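Local atomic coordinates of putative amidohydrolase (Unidentified, PDB entry 3FEQ), a protein that probably acts as a zinc-dependent prolidase of the amidohydrolase superfamily, hydrolysing dipeptides that end in proline. Residues Asn12-Glu17 with Glu347-Ala352; Ala186-Ile191 with Tyr227-Ala232; Ala258-Met263 with Glu309-Ala314; Gln81-Ala86 with Phe159-Ile164; Ile5-Gly10 with Val42-Ala47. All coordinates share one frame; numbering follows the deposited sequence. Where two conformers were deposited one is given.

Interaction 1: residues Asn12-Glu17 with Glu347-Ala352; sequences NVLDLE and EALRSA
Leu14 and Leu16 make the apolar part of this contact by closing on Leu349 of helix 345-351. The methyl branch Leu14 CD1 meets Leu349 CD1 at 4.0 Å, the two chains passing at a slant. Leu16, just past the end of strand 11-15, meets the same leucine almost perpendicularly, its CD2 lying 4.1 Å from Leu349 CB. Leu349 has CG anti to its carbonyl carbon (chi1 -64°), which directs the chain toward the strand. Branched, purely apolar residues suit this place, because Met58 of strand 56-66 also touches Leu14 and Leu349, and Phe336 packs on Leu349.

The polar part belongs to Arg350. Its chain is extended from CG to NE and runs beside Leu16, CG being 4.3 Å from Leu16 CD2, to bring the guanidinium to the backbone where the strand has ended. Leu16 O lies oblique to that group, 3.0 Å from Arg350 NH2, while Glu17 O is at its edge, in plane, but more distant. Within the helix, Glu347 OE1 makes a long salt bridge of 4.0 Å to Arg350 NH1.

The chemistry is therefore two-layered: leucines of the strand end and the loop after it pack on the helix in the buried interior, and at the more exposed border a positively charged group lies beside backbone carbonyl oxygens, whose partial negative charge probably favours it there.

Interaction 2: residues Ala186-Ile191 with Tyr227-Ala232; sequences ATQIKI and YVMAHA. With ZN (zinc ion), chain V.
Ile189 and Ile191 pair in parallel with the strand from Val228, and four backbone bonds serve the facing amides and carbonyls. Ile189 N gives to Tyr227 O, nearly straight at 170°, and Ile191 N to Met229 O; in return Ile189 O accepts Met229 N at 2.8 Å, and Ile191 O accepts His231 N. Outward, Lys190 bonds to Leu136 and Val228 to Arg247 through the backbone.

Polar side-chain ends find partners farther out. Tyr227 OH bonds to Arg106, and Gln188 NE2 to Ser132 and Phe130 O. Gln188 CB rests over one face of the Tyr227 ring, a CH-pi contact 3.8 Å from the centroid. Ile189, Ile191 and Val228, branched and apolar, suit a strand and the face covered by helices 211-223 and 171-184, whereas Lys190 and Met229 look into the barrel.

His231 ND1 binds zinc at 2.3 Å while NE2 is satisfied by Gly195 O; His251 shares the metal. Lys190 NZ comes within 3.2 Å of the same zinc, consistent with the carboxylated lysine that bridges two metals in relatives, though modelled here as plain lysine. Adjacent parallel strands joined through a helix, with ligands at their C-terminal ends, form the beta-alpha-beta unit of a TIM-barrel metal site.

Interaction 3: residues Ala258-Met263 with Glu309-Ala314; sequences AAAKLM and EIYANA
Helix 257-266 and helix 302-314 pack with the axes of their short segments 8.9 Å apart at closest approach and 45° between their directions, the backbones coming nearest at the CA atoms of Lys261 and Ala314. So close a passage suits alanine. Ala260 points toward the neighbouring helix, and its CB touches Ala314 CB at 3.7 Å and Ile310 CG2 at 4.0 Å. The single methyl thus fits between residues one helical turn apart, and the branched Ile310 supplies the bulk beside it. Ala314 CB reaches on to the backbone of Lys261, whose own side chain leads away from the contact, as expected of a long charged residue at the exposed border.

Deeper in the protein, Met263 meets Tyr311. The aromatic side chain has CG anti to its carbonyl carbon (chi1 -72°), which brings the ring round toward the other helix. Met263 is bent at its last torsion, so that CE comes to the ring's edge, near its plane, at 3.5 Å from Tyr311 CE1. The sulfur stands oblique to the ring, Met263 SD being 5.4 Å from the Tyr311 centroid, which makes this a Met-aromatic contact. A flexible thioether suits the site, for Met263 also packs on Ile238 and Val242 of helix 235-243 and on Val270. Tyr311 is polar only at its tip, and OH bonds to Gly252 O on strand 248-254.

The pairing is thus held by dispersion and exclusion of water between outer helices of the barrel, and the tyrosine hydroxyl extends the attachment inward to a barrel strand.

Interaction 4: residues Gln81-Ala86 with Phe159-Ile164; sequences QPNILA and FRTGAI
Asn83, Arg160 and Thr161 bear most of this contact, in which the first turn of helix 83-88 meets a type I beta turn from Arg160 to Ala163. Pro82 stands at the N-cap position, its carbonyl accepting Ala86 N; its rigid ring suits the extended chain just before the helix.

Asn83 is the main acceptor. Its CG lies anti to the carbonyl carbon (chi1 -84°), bringing OD1 up to the turn, where Thr161 N donates to Asn83 OD1 at 3.0 Å. The bond is nearly straight at hydrogen (175°), but the donor stands above the carbonyl plane, 45° out of it, instead of on a lone pair. Thr161 crosses Asn83 at about a right angle. Its hydroxyl, OG1, lies 3.0 Å from Asn83 OD1 and 3.3 Å from Asn83 O, weak interactions at best. A short amide and a short hydroxyl suit such a close meeting of backbones.

Arg160 is bent twice along its chain, at chi2 and chi3, which folds the guanidinium back over the start of the helix. There Arg160 NH2 lies 3.0 Å from Gln81 O at an angle too poor for a hydrogen bond, and it is bonded weakly to Thr80 O instead. Pro82 CA sits at the edge of the group.

Nearby a second subunit packs against the same helix: Asn83 of the second subunit lies against Asn83, and Ser114 of that subunit against Pro82. Within the turn, Gly162 has no side chain, and Ala86 CB rests 4.0 Å from Gly162 CA.

Interaction 5: residues Ile5-Gly10 with Val42-Ala47; sequences ITVLQG and VDLPNA
Ile5 begins the contact by spreading its branches over the loop that leads into strand 48-51. With CG1 anti to the backbone N (chi1 178°), the long arm reaches Leu44, Ile5 CD1 to Leu44 CD1 at 4.0 Å, the two side chains crossing at about a right angle. Its other branch, CG2, faces Asn46 and Ala47, lying 3.8 Å from Ala47 CB. The small alanine lets the loop backbone come close to the strand, while Asn46, an exposed polar residue, brings OD1 to 3.3 Å from Ile5 CG2.

Thr6 points away from the loop and packs on Gln48 and Ile50. Val7 faces the loop again and divides its two methyls: CG1 meets Val42 CG2 at 4.3 Å, and CG2 is equally far from Leu44 CD1 and from Ala47 CB. Beta-branched residues suit an extended strand, and here Ile5 and Val7 give apolar surface for the loop to fold over. The chain turns a corner at Gly10 before strand 11-15.

Backbone bonds tie strand 5-9 to strands 20-30 and 48-51 in one sheet, and the loop packs on the side of strand 5-9 that carries Ile5 and Val7. This is consistent with the small beta-sandwich domain that accompanies the barrel in many amidohydrolases.

Interaction 2 is wholly buried, close to the zinc ions, and rests on parallel backbone bonds; interaction 1 is also buried but joins a strand end to a helix by leucines and one arginine. Interactions 3 and 4 lie farther out on opposite sides of the chain's centre, each about 21 Å from it (centre to centre): the first is apolar helix packing, the second a polar helix-to-turn contact beside a subunit interface. Interaction 5, its centre about 33 Å out, is apolar and near the surface. Interactions 1 and 5 share a sheet through consecutive strands 5-9 and 11-15, and interactions 2, 3 and 4 are nested within the long chain loop that interaction 1 closes.

Interaction 1: residues Asn12-Glu17 with Glu347-Ala352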
# COMPACT_ATOMS: atom_id res chain seq x y z
N ASN C 12 50.19 0.05 -42.13
CA ASN C 12 49.77 -1.18 -42.77
C ASN C 12 48.33 -1.51 -42.38
O ASN C 12 48.07 -2.08 -41.32
CB ASN C 12 50.72 -2.32 -42.40
CG ASN C 12 52.16 -1.88 -42.37
OD1 ASN C 12 52.86 -2.09 -41.38
ND2 ASN C 12 52.62 -1.26 -43.45
N VAL C 13 47.40 -1.10 -43.22
CA VAL C 13 45.99 -1.13 -42.89
C VAL C 13 45.42 -2.53 -43.00
O VAL C 13 45.46 -3.15 -44.06
CB VAL C 13 45.20 -0.16 -43.79
CG1 VAL C 13 43.71 -0.41 -43.68
CG2 VAL C 13 45.52 1.28 -43.42
N LEU C 14 44.91 -3.04 -41.89
CA LEU C 14 44.34 -4.37 -41.87
C LEU C 14 42.99 -4.34 -42.54
O LEU C 14 42.10 -3.62 -42.12
CB LEU C 14 44.19 -4.86 -40.43
CG LEU C 14 44.39 -6.35 -40.19
CD1 LEU C 14 44.08 -6.66 -38.74
CD2 LEU C 14 43.55 -7.22 -41.11
N ASP C 15 42.87 -5.11 -43.61
CA ASP C 15 41.58 -5.36 -44.20
C ASP C 15 41.16 -6.78 -43.88
O ASP C 15 41.91 -7.72 -44.12
CB ASP C 15 41.62 -5.15 -45.70
CG ASP C 15 40.24 -5.10 -46.31
OD1 ASP C 15 39.64 -6.17 -46.53
OD2 ASP C 15 39.76 -3.97 -46.57
N LEU C 16 39.95 -6.91 -43.37
CA LEU C 16 39.54 -8.10 -42.64
C LEU C 16 38.77 -9.11 -43.48
O LEU C 16 38.84 -10.31 -43.22
CB LEU C 16 38.77 -7.72 -41.38
CG LEU C 16 39.68 -7.28 -40.24
CD1 LEU C 16 39.06 -6.14 -39.45
CD2 LEU C 16 40.01 -8.45 -39.34
N GLU C 17 38.03 -8.64 -44.47
CA GLU C 17 37.26 -9.53 -45.33
C GLU C 17 38.14 -10.22 -46.36
O GLU C 17 37.77 -11.26 -46.91
CB GLU C 17 36.09 -8.81 -46.01
CG GLU C 17 36.41 -7.41 -46.52
CD GLU C 17 36.08 -6.31 -45.52
OE1 GLU C 17 36.66 -6.31 -44.41
OE2 GLU C 17 35.24 -5.44 -45.84
N GLU C 347 40.24 -15.25 -37.78
CA GLU C 347 38.95 -15.41 -37.13
C GLU C 347 38.89 -14.72 -35.75
O GLU C 347 37.92 -14.03 -35.44
CB GLU C 347 38.58 -16.89 -37.04
CG GLU C 347 37.18 -17.17 -36.52
CD GLU C 347 36.10 -16.36 -37.21
OE1 GLU C 347 36.15 -16.23 -38.46
OE2 GLU C 347 35.18 -15.86 -36.51
N ALA C 348 39.95 -14.85 -34.96
CA ALA C 348 40.04 -14.19 -33.66
C ALA C 348 39.89 -12.68 -33.78
O ALA C 348 39.16 -12.05 -33.02
CB ALA C 348 41.34 -14.55 -32.97
N LEU C 349 40.53 -12.11 -34.79
CA LEU C 349 40.42 -10.69 -35.03
C LEU C 349 39.06 -10.30 -35.62
O LEU C 349 38.59 -9.18 -35.40
CB LEU C 349 41.56 -10.20 -35.92
CG LEU C 349 42.99 -10.31 -35.38
CD1 LEU C 349 43.95 -9.89 -36.47
CD2 LEU C 349 43.21 -9.47 -34.15
N ARG C 350 38.43 -11.22 -36.34
CA ARG C 350 37.13 -10.92 -36.95
C ARG C 350 36.05 -10.82 -35.89
O ARG C 350 35.10 -10.05 -36.03
CB ARG C 350 36.74 -11.98 -37.98
CG ARG C 350 37.19 -11.69 -39.40
CD ARG C 350 36.25 -12.34 -40.41
NE ARG C 350 36.82 -12.33 -41.77
CZ ARG C 350 37.54 -13.32 -42.29
NH1 ARG C 350 37.79 -14.42 -41.59
NH2 ARG C 350 38.02 -13.21 -43.53
N SER C 351 36.22 -11.61 -34.83
CA SER C 351 35.21 -11.71 -33.78
C SER C 351 35.06 -10.39 -33.04
O SER C 351 33.96 -10.04 -32.61
CB SER C 351 35.56 -12.82 -32.80
OG SER C 351 35.19 -14.08 -33.34
N ALA C 352 36.16 -9.66 -32.92
CA ALA C 352 36.21 -8.40 -32.19
C ALA C 352 36.03 -7.20 -33.10
O ALA C 352 36.12 -6.06 -32.65
CB ALA C 352 37.52 -8.28 -31.42

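Interaction 2: residues Ala186-Ile191 with Tyr227-Ala232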
# COMPACT_ATOMS: atom_id res chain seq x y z
N ALA C 186 18.34 1.64 -22.78
CA ALA C 186 19.03 0.42 -23.24
C ALA C 186 19.13 0.36 -24.75
O ALA C 186 18.23 0.80 -25.45
CB ALA C 186 18.30 -0.82 -22.72
N THR C 187 20.23 -0.17 -25.27
CA THR C 187 20.39 -0.38 -26.71
C THR C 187 19.95 -1.79 -27.12
O THR C 187 19.49 -2.00 -28.24
CB THR C 187 21.84 -0.16 -27.18
OG1 THR C 187 22.74 -0.81 -26.28
CG2 THR C 187 22.17 1.33 -27.25
N GLN C 188 20.14 -2.75 -26.23
CA GLN C 188 19.56 -4.08 -26.39
C GLN C 188 19.07 -4.63 -25.05
O GLN C 188 19.28 -4.00 -24.00
CB GLN C 188 20.53 -5.05 -27.08
CG GLN C 188 21.74 -5.41 -26.27
CD GLN C 188 22.72 -4.26 -26.12
OE1 GLN C 188 22.95 -3.51 -27.06
NE2 GLN C 188 23.29 -4.10 -24.92
N ILE C 189 18.42 -5.79 -25.08
CA ILE C 189 17.89 -6.37 -23.86
C ILE C 189 18.61 -7.66 -23.53
O ILE C 189 18.76 -8.49 -24.41
CB ILE C 189 16.40 -6.67 -23.99
CG1 ILE C 189 15.61 -5.38 -24.26
CG2 ILE C 189 15.91 -7.39 -22.75
CD1 ILE C 189 15.69 -4.34 -23.12
N LYS C 190 19.08 -7.79 -22.29
CA LYS C 190 19.76 -8.99 -21.80
C LYS C 190 18.83 -9.75 -20.87
O LYS C 190 18.17 -9.14 -20.03
CB LYS C 190 21.05 -8.63 -21.06
CG LYS C 190 21.61 -9.71 -20.08
CD LYS C 190 22.87 -10.43 -20.59
CE LYS C 190 23.17 -11.72 -19.80
NZ LYS C 190 24.50 -11.71 -19.08
N ILE C 191 18.75 -11.07 -21.05
CA ILE C 191 17.99 -11.95 -20.16
C ILE C 191 18.84 -13.17 -19.78
O ILE C 191 19.78 -13.53 -20.49
CB ILE C 191 16.65 -12.42 -20.81
CG1 ILE C 191 16.89 -13.51 -21.87
CG2 ILE C 191 15.90 -11.25 -21.45
CD1 ILE C 191 15.60 -14.16 -22.36
N TYR C 227 17.18 -6.05 -30.34
CA TYR C 227 17.16 -7.49 -30.18
C TYR C 227 17.40 -7.89 -28.71
O TYR C 227 17.76 -7.07 -27.87
CB TYR C 227 18.28 -8.11 -31.05
CG TYR C 227 19.66 -7.63 -30.64
CD1 TYR C 227 20.43 -8.35 -29.76
CD2 TYR C 227 20.14 -6.41 -31.09
CE1 TYR C 227 21.68 -7.89 -29.35
CE2 TYR C 227 21.39 -5.95 -30.68
CZ TYR C 227 22.15 -6.70 -29.80
OH TYR C 227 23.38 -6.23 -29.39
N VAL C 228 17.25 -9.18 -28.43
CA VAL C 228 17.52 -9.74 -27.12
C VAL C 228 18.80 -10.57 -27.18
O VAL C 228 18.98 -11.40 -28.07
CB VAL C 228 16.38 -10.69 -26.72
CG1 VAL C 228 16.79 -11.59 -25.57
CG2 VAL C 228 15.16 -9.92 -26.39
N MET C 229 19.70 -10.33 -26.23
CA MET C 229 20.82 -11.24 -25.99
C MET C 229 20.47 -12.12 -24.80
O MET C 229 19.73 -11.69 -23.91
CB MET C 229 22.12 -10.47 -25.73
CG MET C 229 22.05 -9.37 -24.66
SD MET C 229 23.54 -8.35 -24.67
CE MET C 229 24.63 -9.52 -23.90
N ALA C 230 20.97 -13.34 -24.77
CA ALA C 230 20.45 -14.34 -23.84
C ALA C 230 21.52 -15.29 -23.32
O ALA C 230 22.27 -15.89 -24.08
CB ALA C 230 19.32 -15.12 -24.49
N HIS C 231 21.57 -15.42 -22.01
CA HIS C 231 22.60 -16.21 -21.36
C HIS C 231 22.10 -17.64 -21.30
O HIS C 231 21.00 -17.91 -20.81
CB HIS C 231 22.87 -15.63 -19.97
CG HIS C 231 23.52 -16.59 -19.02
ND1 HIS C 231 24.82 -16.44 -18.60
CD2 HIS C 231 23.03 -17.66 -18.36
CE1 HIS C 231 25.12 -17.40 -17.75
NE2 HIS C 231 24.05 -18.15 -17.58
N ALA C 232 22.88 -18.57 -21.85
CA ALA C 232 22.45 -19.97 -21.95
C ALA C 232 23.66 -20.87 -22.12
O ALA C 232 24.57 -20.52 -22.86
CB ALA C 232 21.46 -20.18 -23.11
ZN ZN V . 25.95 -14.45 -18.40

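Interaction 3: residues Ala258-Met263 with Glu309-Ala314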
# COMPACT_ATOMS: atom_id res chain seq x y z
N ALA C 258 23.16 -30.00 -32.84
CA ALA C 258 21.74 -29.81 -33.12
C ALA C 258 21.34 -28.36 -32.93
O ALA C 258 20.69 -27.76 -33.79
CB ALA C 258 20.91 -30.68 -32.23
N ALA C 259 21.73 -27.81 -31.79
CA ALA C 259 21.40 -26.43 -31.45
C ALA C 259 22.17 -25.48 -32.35
O ALA C 259 21.62 -24.49 -32.85
CB ALA C 259 21.70 -26.16 -30.00
N ALA C 260 23.44 -25.80 -32.57
CA ALA C 260 24.28 -25.00 -33.45
C ALA C 260 23.66 -24.85 -34.83
O ALA C 260 23.54 -23.75 -35.35
CB ALA C 260 25.65 -25.60 -33.54
N LYS C 261 23.21 -25.97 -35.39
CA LYS C 261 22.60 -25.99 -36.71
C LYS C 261 21.35 -25.11 -36.71
O LYS C 261 21.16 -24.30 -37.61
CB LYS C 261 22.23 -27.43 -37.09
CG LYS C 261 22.59 -27.89 -38.52
CD LYS C 261 21.79 -29.16 -38.91
CE LYS C 261 22.54 -30.18 -39.77
NZ LYS C 261 22.09 -30.19 -41.19
N LEU C 262 20.55 -25.21 -35.65
CA LEU C 262 19.36 -24.37 -35.47
C LEU C 262 19.71 -22.89 -35.36
O LEU C 262 19.00 -22.04 -35.89
CB LEU C 262 18.58 -24.79 -34.24
CG LEU C 262 17.23 -24.12 -34.00
CD1 LEU C 262 16.23 -24.56 -35.06
CD2 LEU C 262 16.74 -24.51 -32.62
N MET C 263 20.81 -22.60 -34.68
CA MET C 263 21.32 -21.24 -34.57
C MET C 263 21.72 -20.66 -35.91
O MET C 263 21.36 -19.52 -36.24
CB MET C 263 22.50 -21.20 -33.60
CG MET C 263 22.22 -20.39 -32.35
SD MET C 263 23.57 -20.41 -31.17
CE MET C 263 23.84 -22.17 -31.09
N GLU C 309 34.68 -25.07 -32.09
CA GLU C 309 34.74 -25.86 -33.30
C GLU C 309 33.36 -26.21 -33.82
O GLU C 309 33.11 -26.10 -35.02
CB GLU C 309 35.53 -27.13 -33.08
CG GLU C 309 37.02 -26.94 -33.26
CD GLU C 309 37.83 -28.00 -32.56
OE1 GLU C 309 37.46 -29.19 -32.64
OE2 GLU C 309 38.85 -27.65 -31.92
N ILE C 310 32.47 -26.59 -32.91
CA ILE C 310 31.09 -26.87 -33.26
C ILE C 310 30.43 -25.67 -33.93
O ILE C 310 29.82 -25.82 -35.00
CB ILE C 310 30.28 -27.24 -32.02
CG1 ILE C 310 31.04 -28.29 -31.20
CG2 ILE C 310 28.87 -27.67 -32.43
CD1 ILE C 310 30.26 -28.89 -30.08
N TYR C 311 30.61 -24.50 -33.33
CA TYR C 311 30.08 -23.26 -33.89
C TYR C 311 30.63 -22.93 -35.28
O TYR C 311 29.87 -22.51 -36.17
CB TYR C 311 30.35 -22.09 -32.94
CG TYR C 311 29.49 -22.11 -31.69
CD1 TYR C 311 28.12 -22.31 -31.78
CD2 TYR C 311 30.05 -21.90 -30.44
CE1 TYR C 311 27.33 -22.33 -30.63
CE2 TYR C 311 29.27 -21.92 -29.30
CZ TYR C 311 27.92 -22.13 -29.40
OH TYR C 311 27.15 -22.17 -28.26
N ALA C 312 31.93 -23.12 -35.46
CA ALA C 312 32.57 -22.94 -36.76
C ALA C 312 31.98 -23.90 -37.77
O ALA C 312 31.64 -23.52 -38.89
CB ALA C 312 34.05 -23.16 -36.64
N ASN C 313 31.84 -25.16 -37.37
CA ASN C 313 31.34 -26.20 -38.25
C ASN C 313 29.94 -25.96 -38.74
O ASN C 313 29.67 -26.10 -39.92
CB ASN C 313 31.40 -27.55 -37.56
CG ASN C 313 32.81 -28.05 -37.41
OD1 ASN C 313 33.71 -27.60 -38.11
ND2 ASN C 313 33.01 -28.97 -36.48
N ALA C 314 29.04 -25.59 -37.83
CA ALA C 314 27.67 -25.27 -38.22
C ALA C 314 27.56 -23.89 -38.87
O ALA C 314 26.50 -23.52 -39.38
CB ALA C 314 26.74 -25.40 -37.03

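Interaction 4: residues Gln81-Ala86 with Phe159-Ile164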
# COMPACT_ATOMS: atom_id res chain seq x y z
N GLN C 81 26.88 -2.76 -2.69
CA GLN C 81 27.78 -1.65 -2.44
C GLN C 81 27.08 -0.31 -2.73
O GLN C 81 26.20 -0.25 -3.59
CB GLN C 81 29.06 -1.81 -3.25
CG GLN C 81 28.99 -1.29 -4.66
CD GLN C 81 30.26 -1.55 -5.45
OE1 GLN C 81 31.32 -0.99 -5.15
NE2 GLN C 81 30.15 -2.40 -6.47
N PRO C 82 27.44 0.76 -1.97
CA PRO C 82 26.77 2.06 -2.08
C PRO C 82 26.89 2.67 -3.47
O PRO C 82 27.94 2.54 -4.09
CB PRO C 82 27.54 2.94 -1.09
CG PRO C 82 28.14 1.99 -0.14
CD PRO C 82 28.49 0.77 -0.95
N ASN C 83 25.85 3.35 -3.92
CA ASN C 83 25.73 3.79 -5.31
C ASN C 83 26.93 4.54 -5.84
O ASN C 83 27.53 4.18 -6.86
CB ASN C 83 24.51 4.66 -5.49
CG ASN C 83 23.25 3.86 -5.69
OD1 ASN C 83 23.29 2.64 -5.86
ND2 ASN C 83 22.12 4.53 -5.66
N ILE C 84 27.28 5.60 -5.14
CA ILE C 84 28.34 6.47 -5.58
C ILE C 84 29.70 5.76 -5.62
O ILE C 84 30.51 6.03 -6.49
CB ILE C 84 28.33 7.82 -4.80
CG1 ILE C 84 29.74 8.39 -4.63
CG2 ILE C 84 27.59 7.68 -3.48
CD1 ILE C 84 30.48 7.90 -3.42
N LEU C 85 29.90 4.79 -4.73
CA LEU C 85 31.10 3.95 -4.78
C LEU C 85 31.13 3.00 -5.98
O LEU C 85 32.15 2.87 -6.66
CB LEU C 85 31.25 3.16 -3.49
CG LEU C 85 32.23 3.79 -2.53
CD1 LEU C 85 32.09 3.14 -1.18
CD2 LEU C 85 33.61 3.57 -3.08
N ALA C 86 30.00 2.34 -6.24
CA ALA C 86 29.80 1.52 -7.43
C ALA C 86 30.18 2.25 -8.71
O ALA C 86 30.79 1.66 -9.60
CB ALA C 86 28.35 1.07 -7.52
N PHE C 159 16.59 0.65 -7.68
CA PHE C 159 17.68 0.05 -8.40
C PHE C 159 19.03 0.52 -7.90
O PHE C 159 19.34 1.70 -7.93
CB PHE C 159 17.48 0.21 -9.91
CG PHE C 159 16.31 -0.59 -10.44
CD1 PHE C 159 15.42 -0.02 -11.35
CD2 PHE C 159 16.05 -1.88 -9.97
CE1 PHE C 159 14.32 -0.74 -11.81
CE2 PHE C 159 14.96 -2.60 -10.42
CZ PHE C 159 14.10 -2.03 -11.34
N ARG C 160 19.76 -0.41 -7.30
CA ARG C 160 21.15 -0.20 -6.92
C ARG C 160 21.99 -0.10 -8.19
O ARG C 160 21.86 -0.94 -9.08
CB ARG C 160 21.62 -1.38 -6.07
CG ARG C 160 20.55 -2.02 -5.20
CD ARG C 160 20.41 -1.31 -3.87
NE ARG C 160 21.67 -1.27 -3.14
CZ ARG C 160 22.35 -0.16 -2.86
NH1 ARG C 160 21.89 1.02 -3.26
NH2 ARG C 160 23.50 -0.23 -2.20
N THR C 161 22.86 0.91 -8.28
CA THR C 161 23.62 1.11 -9.52
C THR C 161 24.69 0.05 -9.74
O THR C 161 25.27 -0.01 -10.81
CB THR C 161 24.27 2.51 -9.64
OG1 THR C 161 24.93 2.83 -8.42
CG2 THR C 161 23.22 3.58 -9.97
N GLY C 162 24.93 -0.78 -8.73
CA GLY C 162 25.90 -1.86 -8.82
C GLY C 162 25.27 -3.22 -9.07
O GLY C 162 25.95 -4.24 -9.06
N ALA C 163 23.96 -3.24 -9.28
CA ALA C 163 23.25 -4.48 -9.56
C ALA C 163 23.34 -4.86 -11.04
O ALA C 163 23.04 -4.06 -11.91
CB ALA C 163 21.81 -4.36 -9.11
N ILE C 164 23.77 -6.08 -11.31
CA ILE C 164 23.80 -6.62 -12.67
C ILE C 164 22.39 -6.86 -13.25
O ILE C 164 22.11 -6.53 -14.39
CB ILE C 164 24.66 -7.91 -12.72
CG1 ILE C 164 26.11 -7.57 -12.43
CG2 ILE C 164 24.56 -8.61 -14.05
CD1 ILE C 164 26.63 -6.37 -13.21

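Interaction 5: residues Ile5-Gly10 with Val42-Ala47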
# COMPACT_ATOMS: atom_id res chain seq x y z
N ILE C 5 41.18 17.96 -39.24
CA ILE C 5 41.50 16.80 -40.05
C ILE C 5 42.77 16.09 -39.57
O ILE C 5 43.70 16.73 -39.08
CB ILE C 5 41.61 17.22 -41.55
CG1 ILE C 5 41.99 16.05 -42.45
CG2 ILE C 5 42.57 18.41 -41.72
CD1 ILE C 5 41.30 16.10 -43.80
N THR C 6 42.80 14.77 -39.69
CA THR C 6 43.93 13.97 -39.20
C THR C 6 44.34 12.90 -40.21
O THR C 6 43.51 12.39 -40.96
CB THR C 6 43.57 13.31 -37.85
OG1 THR C 6 43.29 14.32 -36.89
CG2 THR C 6 44.72 12.44 -37.32
N VAL C 7 45.63 12.59 -40.25
CA VAL C 7 46.14 11.54 -41.11
C VAL C 7 47.05 10.60 -40.36
O VAL C 7 48.08 11.01 -39.82
CB VAL C 7 46.91 12.13 -42.30
CG1 VAL C 7 47.58 11.01 -43.10
CG2 VAL C 7 45.98 12.94 -43.19
N LEU C 8 46.67 9.32 -40.33
CA LEU C 8 47.63 8.27 -40.02
C LEU C 8 48.35 7.90 -41.30
O LEU C 8 47.72 7.39 -42.23
CB LEU C 8 46.94 7.03 -39.47
CG LEU C 8 46.18 7.07 -38.14
CD1 LEU C 8 46.79 8.08 -37.19
CD2 LEU C 8 44.71 7.34 -38.36
N GLN C 9 49.66 8.13 -41.34
CA GLN C 9 50.41 8.01 -42.59
C GLN C 9 51.38 6.83 -42.64
O GLN C 9 52.14 6.58 -41.71
CB GLN C 9 51.14 9.32 -42.90
CG GLN C 9 51.85 9.93 -41.72
CD GLN C 9 52.35 11.33 -42.03
OE1 GLN C 9 51.82 12.01 -42.92
NE2 GLN C 9 53.36 11.78 -41.29
N GLY C 10 51.31 6.10 -43.76
CA GLY C 10 52.26 5.02 -44.05
C GLY C 10 52.03 3.78 -43.22
O GLY C 10 52.96 3.00 -42.98
N VAL C 42 49.08 12.31 -49.83
CA VAL C 42 48.05 13.27 -49.47
C VAL C 42 48.62 14.67 -49.31
O VAL C 42 49.61 14.87 -48.61
CB VAL C 42 47.33 12.86 -48.17
CG1 VAL C 42 46.15 11.96 -48.48
CG2 VAL C 42 48.30 12.18 -47.22
N ASP C 43 47.99 15.65 -49.96
CA ASP C 43 48.38 17.04 -49.81
C ASP C 43 47.37 17.81 -48.97
O ASP C 43 46.45 18.43 -49.51
CB ASP C 43 48.54 17.70 -51.18
CG ASP C 43 49.47 18.89 -51.16
OD1 ASP C 43 49.68 19.52 -52.22
OD2 ASP C 43 50.00 19.21 -50.07
N LEU C 44 47.54 17.77 -47.66
CA LEU C 44 46.97 18.78 -46.77
C LEU C 44 47.91 19.11 -45.62
O LEU C 44 48.15 18.27 -44.74
CB LEU C 44 45.62 18.31 -46.23
CG LEU C 44 45.00 17.10 -46.92
CD1 LEU C 44 44.72 15.99 -45.91
CD2 LEU C 44 43.73 17.49 -47.66
N PRO C 45 48.45 20.32 -45.63
CA PRO C 45 49.27 20.81 -44.51
C PRO C 45 48.42 21.13 -43.29
O PRO C 45 48.91 21.06 -42.16
CB PRO C 45 49.88 22.09 -45.07
CG PRO C 45 48.90 22.57 -46.08
CD PRO C 45 48.32 21.33 -46.70
N ASN C 46 47.15 21.47 -43.51
CA ASN C 46 46.27 21.90 -42.43
C ASN C 46 45.91 20.76 -41.49
O ASN C 46 45.25 20.97 -40.47
CB ASN C 46 45.00 22.54 -43.00
CG ASN C 46 44.18 21.56 -43.82
OD1 ASN C 46 43.08 21.17 -43.41
ND2 ASN C 46 44.70 21.16 -44.97
N ALA C 47 46.35 19.56 -41.83
CA ALA C 47 45.91 18.35 -41.14
C ALA C 47 46.61 18.21 -39.79
O ALA C 47 47.37 19.09 -39.38
CB ALA C 47 46.15 17.12 -42.00